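Local structure of putative p22 protein (Leishmania major, 1YQF) at residues 48-53 with 176-181; 61-66 with 80-85. The protein is of unknown function but belongs to the MAM33 family of human p32 and, like that relative, is probably a trimeric mitochondrial protein. All coordinates share one frame; numbering follows the deposited sequence.

Contact 1 (48-53 with 176-181)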
loop_
_atom_site.group_PDB
_atom_site.type_symbol
_atom_site.label_atom_id
_atom_site.label_comp_id
_atom_site.label_asym_id
_atom_site.label_seq_id
_atom_site.Cartn_x
_atom_site.Cartn_y
_atom_site.Cartn_z
ATOM N N PRO A 48 24.678 13.027 -13.816
ATOM C CA PRO A 48 24.340 13.285 -15.221
ATOM C C PRO A 48 23.858 14.712 -15.481
ATOM O O PRO A 48 23.431 15.421 -14.566
ATOM C CB PRO A 48 23.214 12.282 -15.490
ATOM C CG PRO A 48 22.581 12.095 -14.171
ATOM C CD PRO A 48 23.709 12.110 -13.184
ATOM N N THR A 49 23.945 15.117 -16.745
ATOM C CA THR A 49 23.467 16.421 -17.183
ATOM C C THR A 49 22.050 16.253 -17.716
ATOM O O THR A 49 21.823 15.436 -18.611
ATOM C CB THR A 49 24.384 17.006 -18.281
ATOM O OG1 THR A 49 24.532 16.070 -19.359
ATOM C CG2 THR A 49 25.805 17.210 -17.761
ATOM N N PRO A 50 21.092 17.003 -17.171
ATOM C CA PRO A 50 19.691 16.868 -17.594
ATOM C C PRO A 50 19.489 17.323 -19.038
ATOM O O PRO A 50 20.167 18.266 -19.449
ATOM C CB PRO A 50 18.943 17.787 -16.620
ATOM C CG PRO A 50 19.951 18.780 -16.192
ATOM C CD PRO A 50 21.247 18.028 -16.122
ATOM N N PRO A 51 18.604 16.672 -19.798
ATOM C CA PRO A 51 18.297 17.118 -21.169
ATOM C C PRO A 51 17.852 18.582 -21.238
ATOM O O PRO A 51 17.573 19.212 -20.212
ATOM C CB PRO A 51 17.157 16.184 -21.592
ATOM C CG PRO A 51 17.379 14.949 -20.794
ATOM C CD PRO A 51 17.845 15.455 -19.447
ATOM N N ALA A 52 17.781 19.099 -22.460
ATOM C CA ALA A 52 17.517 20.519 -22.707
ATOM C C ALA A 52 16.148 20.972 -22.198
ATOM O O ALA A 52 15.136 20.318 -22.454
ATOM C CB ALA A 52 17.644 20.818 -24.195
ATOM N N GLY A 53 16.135 22.093 -21.476
ATOM C CA GLY A 53 14.908 22.697 -20.987
ATOM C C GLY A 53 14.571 22.346 -19.548
ATOM O O GLY A 53 14.126 23.205 -18.787
ATOM N N GLY A 176 14.831 9.173 -19.865
ATOM C CA GLY A 176 14.898 7.959 -19.076
ATOM C C GLY A 176 16.309 7.648 -18.622
ATOM O O GLY A 176 16.531 7.349 -17.453
ATOM N N GLU A 177 17.257 7.734 -19.553
ATOM C CA GLU A 177 18.669 7.493 -19.271
ATOM C C GLU A 177 19.174 8.473 -18.219
ATOM O O GLU A 177 19.992 8.109 -17.380
ATOM C CB GLU A 177 19.503 7.612 -20.552
ATOM C CG GLU A 177 21.001 7.399 -20.367
ATOM C CD GLU A 177 21.763 7.472 -21.678
ATOM O OE1 GLU A 177 21.772 6.463 -22.418
ATOM O OE2 GLU A 177 22.353 8.536 -21.972
ATOM N N PHE A 178 18.684 9.710 -18.263
ATOM C CA PHE A 178 19.020 10.694 -17.238
ATOM C C PHE A 178 18.575 10.198 -15.869
ATOM O O PHE A 178 19.376 10.136 -14.945
ATOM C CB PHE A 178 18.363 12.046 -17.517
ATOM C CG PHE A 178 18.452 13.000 -16.362
ATOM C CD1 PHE A 178 19.633 13.678 -16.103
ATOM C CD2 PHE A 178 17.366 13.202 -15.519
ATOM C CE1 PHE A 178 19.729 14.557 -15.032
ATOM C CE2 PHE A 178 17.456 14.074 -14.443
ATOM C CZ PHE A 178 18.637 14.753 -14.198
ATOM N N VAL A 179 17.295 9.847 -15.752
ATOM C CA VAL A 179 16.725 9.384 -14.488
ATOM C C VAL A 179 17.518 8.207 -13.924
ATOM O O VAL A 179 17.845 8.195 -12.739
ATOM C CB VAL A 179 15.239 8.976 -14.639
ATOM C CG1 VAL A 179 14.710 8.328 -13.351
ATOM C CG2 VAL A 179 14.387 10.182 -15.003
ATOM N N VAL A 180 17.814 7.227 -14.773
ATOM C CA VAL A 180 18.582 6.051 -14.365
ATOM C C VAL A 180 19.957 6.470 -13.845
ATOM O O VAL A 180 20.384 6.026 -12.784
ATOM C CB VAL A 180 18.768 5.046 -15.534
ATOM C CG1 VAL A 180 19.658 3.876 -15.120
ATOM C CG2 VAL A 180 17.431 4.514 -16.008
ATOM N N LEU A 181 20.631 7.327 -14.603
ATOM C CA LEU A 181 21.970 7.804 -14.260
ATOM C C LEU A 181 21.969 8.676 -13.010
ATOM O O LEU A 181 22.904 8.625 -12.215
ATOM C CB LEU A 181 22.578 8.596 -15.426
ATOM C CG LEU A 181 23.102 7.811 -16.632
ATOM C CD1 LEU A 181 23.603 8.780 -17.694
ATOM C CD2 LEU A 181 24.203 6.830 -16.241
#

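Contact 2 (61-66 with 80-85)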
loop_
_atom_site.group_PDB
_atom_site.type_symbol
_atom_site.label_atom_id
_atom_site.label_comp_id
_atom_site.label_asym_id
_atom_site.label_seq_id
_atom_site.Cartn_x
_atom_site.Cartn_y
_atom_site.Cartn_z
ATOM N N GLY A 61 14.695 17.440 1.622
ATOM C CA GLY A 61 14.963 16.381 2.586
ATOM C C GLY A 61 14.619 14.966 2.139
ATOM O O GLY A 61 14.844 14.017 2.893
ATOM N N THR A 62 14.095 14.816 0.920
ATOM C CA THR A 62 13.620 13.520 0.431
ATOM C C THR A 62 14.430 13.022 -0.759
ATOM O O THR A 62 15.322 13.705 -1.251
ATOM C CB THR A 62 12.128 13.593 0.028
ATOM O OG1 THR A 62 11.977 14.337 -1.189
ATOM C CG2 THR A 62 11.300 14.364 1.055
ATOM N N CYS A 63 14.089 11.819 -1.214
ATOM C CA CYS A 63 14.687 11.217 -2.400
ATOM C C CYS A 63 13.782 11.389 -3.622
ATOM O O CYS A 63 13.938 10.696 -4.619
ATOM C CB CYS A 63 14.969 9.738 -2.141
ATOM S SG CYS A 63 16.481 9.502 -1.195
ATOM N N THR A 64 12.840 12.325 -3.532
ATOM C CA THR A 64 11.932 12.634 -4.626
ATOM C C THR A 64 12.465 13.823 -5.415
ATOM O O THR A 64 12.900 14.814 -4.836
ATOM C CB THR A 64 10.545 12.970 -4.078
ATOM O OG1 THR A 64 10.074 11.894 -3.259
ATOM C CG2 THR A 64 9.521 13.056 -5.201
ATOM N N PHE A 65 12.417 13.720 -6.737
ATOM C CA PHE A 65 12.882 14.782 -7.618
ATOM C C PHE A 65 11.862 15.058 -8.713
ATOM O O PHE A 65 11.213 14.148 -9.217
ATOM C CB PHE A 65 14.221 14.408 -8.252
ATOM C CG PHE A 65 15.335 14.233 -7.261
ATOM C CD1 PHE A 65 15.517 13.022 -6.607
ATOM C CD2 PHE A 65 16.213 15.277 -6.989
ATOM C CE1 PHE A 65 16.554 12.852 -5.687
ATOM C CE2 PHE A 65 17.256 15.117 -6.073
ATOM C CZ PHE A 65 17.425 13.904 -5.421
ATOM N N ASP A 66 11.738 16.328 -9.070
ATOM C CA ASP A 66 10.850 16.772 -10.130
ATOM C C ASP A 66 11.676 17.422 -11.226
ATOM O O ASP A 66 12.479 18.312 -10.958
ATOM C CB ASP A 66 9.858 17.801 -9.588
ATOM C CG ASP A 66 8.706 17.170 -8.847
ATOM O OD1 ASP A 66 8.767 15.959 -8.542
ATOM O OD2 ASP A 66 7.691 17.820 -8.526
ATOM N N TYR A 80 10.198 11.403 -10.055
ATOM C CA TYR A 80 10.786 10.103 -9.758
ATOM C C TYR A 80 11.437 10.104 -8.390
ATOM O O TYR A 80 11.659 11.156 -7.794
ATOM C CB TYR A 80 11.830 9.733 -10.807
ATOM C CG TYR A 80 12.991 10.695 -10.873
ATOM C CD1 TYR A 80 12.858 11.929 -11.498
ATOM C CD2 TYR A 80 14.224 10.373 -10.309
ATOM C CE1 TYR A 80 13.918 12.820 -11.560
ATOM C CE2 TYR A 80 15.294 11.259 -10.371
ATOM C CZ TYR A 80 15.133 12.480 -10.998
ATOM O OH TYR A 80 16.181 13.369 -11.061
ATOM N N SER A 81 11.751 8.907 -7.914
ATOM C CA SER A 81 12.436 8.717 -6.646
ATOM C C SER A 81 13.735 7.970 -6.914
ATOM O O SER A 81 13.786 7.096 -7.787
ATOM C CB SER A 81 11.553 7.921 -5.679
ATOM O OG SER A 81 12.225 7.666 -4.455
ATOM N N THR A 82 14.783 8.309 -6.168
ATOM C CA THR A 82 16.067 7.619 -6.289
ATOM C C THR A 82 16.143 6.445 -5.313
ATOM O O THR A 82 17.172 5.778 -5.219
ATOM C CB THR A 82 17.233 8.589 -6.046
ATOM O OG1 THR A 82 17.162 9.126 -4.711
ATOM C CG2 THR A 82 17.129 9.804 -6.953
ATOM N N ASN A 83 15.054 6.211 -4.582
ATOM C CA ASN A 83 14.922 5.025 -3.741
ATOM C C ASN A 83 14.662 3.810 -4.611
ATOM O O ASN A 83 13.981 3.897 -5.638
ATOM C CB ASN A 83 13.774 5.178 -2.733
ATOM C CG ASN A 83 14.203 5.874 -1.455
ATOM O OD1 ASN A 83 15.332 5.700 -0.991
ATOM N ND2 ASN A 83 13.299 6.662 -0.874
ATOM N N GLN A 84 15.204 2.678 -4.182
ATOM C CA GLN A 84 15.053 1.423 -4.908
ATOM C C GLN A 84 14.341 0.398 -4.031
ATOM O O GLN A 84 14.550 0.351 -2.810
ATOM C CB GLN A 84 16.416 0.892 -5.359
ATOM C CG GLN A 84 17.428 0.730 -4.239
ATOM C CD GLN A 84 18.867 0.844 -4.713
ATOM O OE1 GLN A 84 19.234 0.279 -5.747
ATOM N NE2 GLN A 84 19.687 1.567 -3.953
ATOM N N ASP A 85 13.490 -0.408 -4.666
ATOM C CA ASP A 85 12.743 -1.454 -3.978
ATOM C C ASP A 85 13.657 -2.664 -3.771
ATOM O O ASP A 85 14.458 -2.995 -4.652
ATOM C CB ASP A 85 11.517 -1.840 -4.815
ATOM C CG ASP A 85 10.398 -2.460 -3.983
ATOM O OD1 ASP A 85 10.506 -2.735 -2.767
ATOM O OD2 ASP A 85 9.314 -2.720 -4.553
#

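Contact 1 (48-53 with 176-181)
In this p32-like fold, the proline-rich connection from helix 23-39 to strand 55-58 runs past the long C-terminal helix 173-202, where Pro48, Pro50 and Pro51 gather about Phe178 and Leu181. From Pro48 to Ala52 the chain is extended, close to polyproline II, and it meets the helix through apolar packing and a CH-pi contact. Phe178 is the hub. Its CG stands anti to the backbone N (chi1 169°), which carries the ring out from the helix and against the loop. Pro50 lies obliquely across it: its CA is 3.5 Å from Phe178 CE1. The neighbouring methylene makes an off-centre CH-pi contact, Pro50 CB lying 4.2 Å from the centroid of the Phe178 ring and 30° off the ring normal. Nearer the helix, Pro51 CD packs 4.0 Å from Phe178 CB, at the root of the side chain. The carbonyl of Pro48 approaches from another direction, its O sitting close to the ring plane at the edge, 3.8 Å from Phe178 CE1. Phe178 is buried: the loop, itself at least partly exposed, covers one side, while Val56, Tyr80 and Tyr182 also pack on the ring. One turn along from Phe178, Leu181 packs against the pyrrolidine of Pro48, the two side chains running alongside one another in opposite senses. Pro48 CG comes to 3.7 Å from Leu181 CB, and Pro48 CD lies 3.7 Å from the carbonyl O of Leu181.

Contact 2 (61-66 with 80-85)
The rings of Phe65 and Tyr80, cross-strand neighbours in the antiparallel hairpin of strands 64-71 and 74-81, are nearly parallel (20°) but offset, with centroids 5.7 Å apart and little overlap. What covers one face of the tyrosine is instead the Phe65 methylene, a CH-pi contact with Phe65 CB 3.9 Å from the Tyr80 ring centroid; Val179 of helix 173-202 packs over the opposite face. Tyr80 CG sits between its backbone N and carbonyl carbon (chi1 62°), and this folds the ring over toward the facing strand. Its OH, buried and without a polar partner in the model, lies obliquely to the Phe65 ring. Thr82 also meets that ring at a slant, its methyl CG2 3.4 Å from Phe65 CE1, while Tyr182 makes an edge-to-face contact with Phe65. Beneath the side chains, Phe65 and Tyr80 form a hydrogen-bonded pair: Phe65 N donates to Tyr80 O at 2.9 Å, and Tyr80 N returns a bond to Phe65 O at 3.0 Å. Thr64 and Ser81 follow as a non-hydrogen-bonded pair, their side chains on the other side of the sheet. At the end of the pairing, Cys63 O receives Thr82 N in its carbonyl plane, 3.0 Å away, and a weak bond from Ser81 OG. That hydroxyl closes an ST turn as well, accepting from Asn83 N. The Asn83 side-chain amide bonds through ND2 to Leu145 O and through OD1 to Thr147 N of the second subunit; its ND2 lies 3.7 Å from Cys63 CB.

How the contacts relate
Contact 2 falls between the two segments of contact 1 along the chain, and their centres lie about 15 Å apart. Helix 173-202 connects them: Phe178 CE2 packs 3.7 Å from Tyr80 OH, and Val179 CG1 comes equally near, 3.7 Å from Tyr80 CD2. Tyr182, on the same helix, meets the rings of both Phe178 and Phe65, so a largely aromatic layer runs from the proline-rich loop along one side of the helix to the hairpin. The outer surroundings differ. Contact 1 lies near the surface, Phe178 apart, and no other chain of the three-chain assembly touches it, whereas the 61-66 and 80-85 segments border a second subunit.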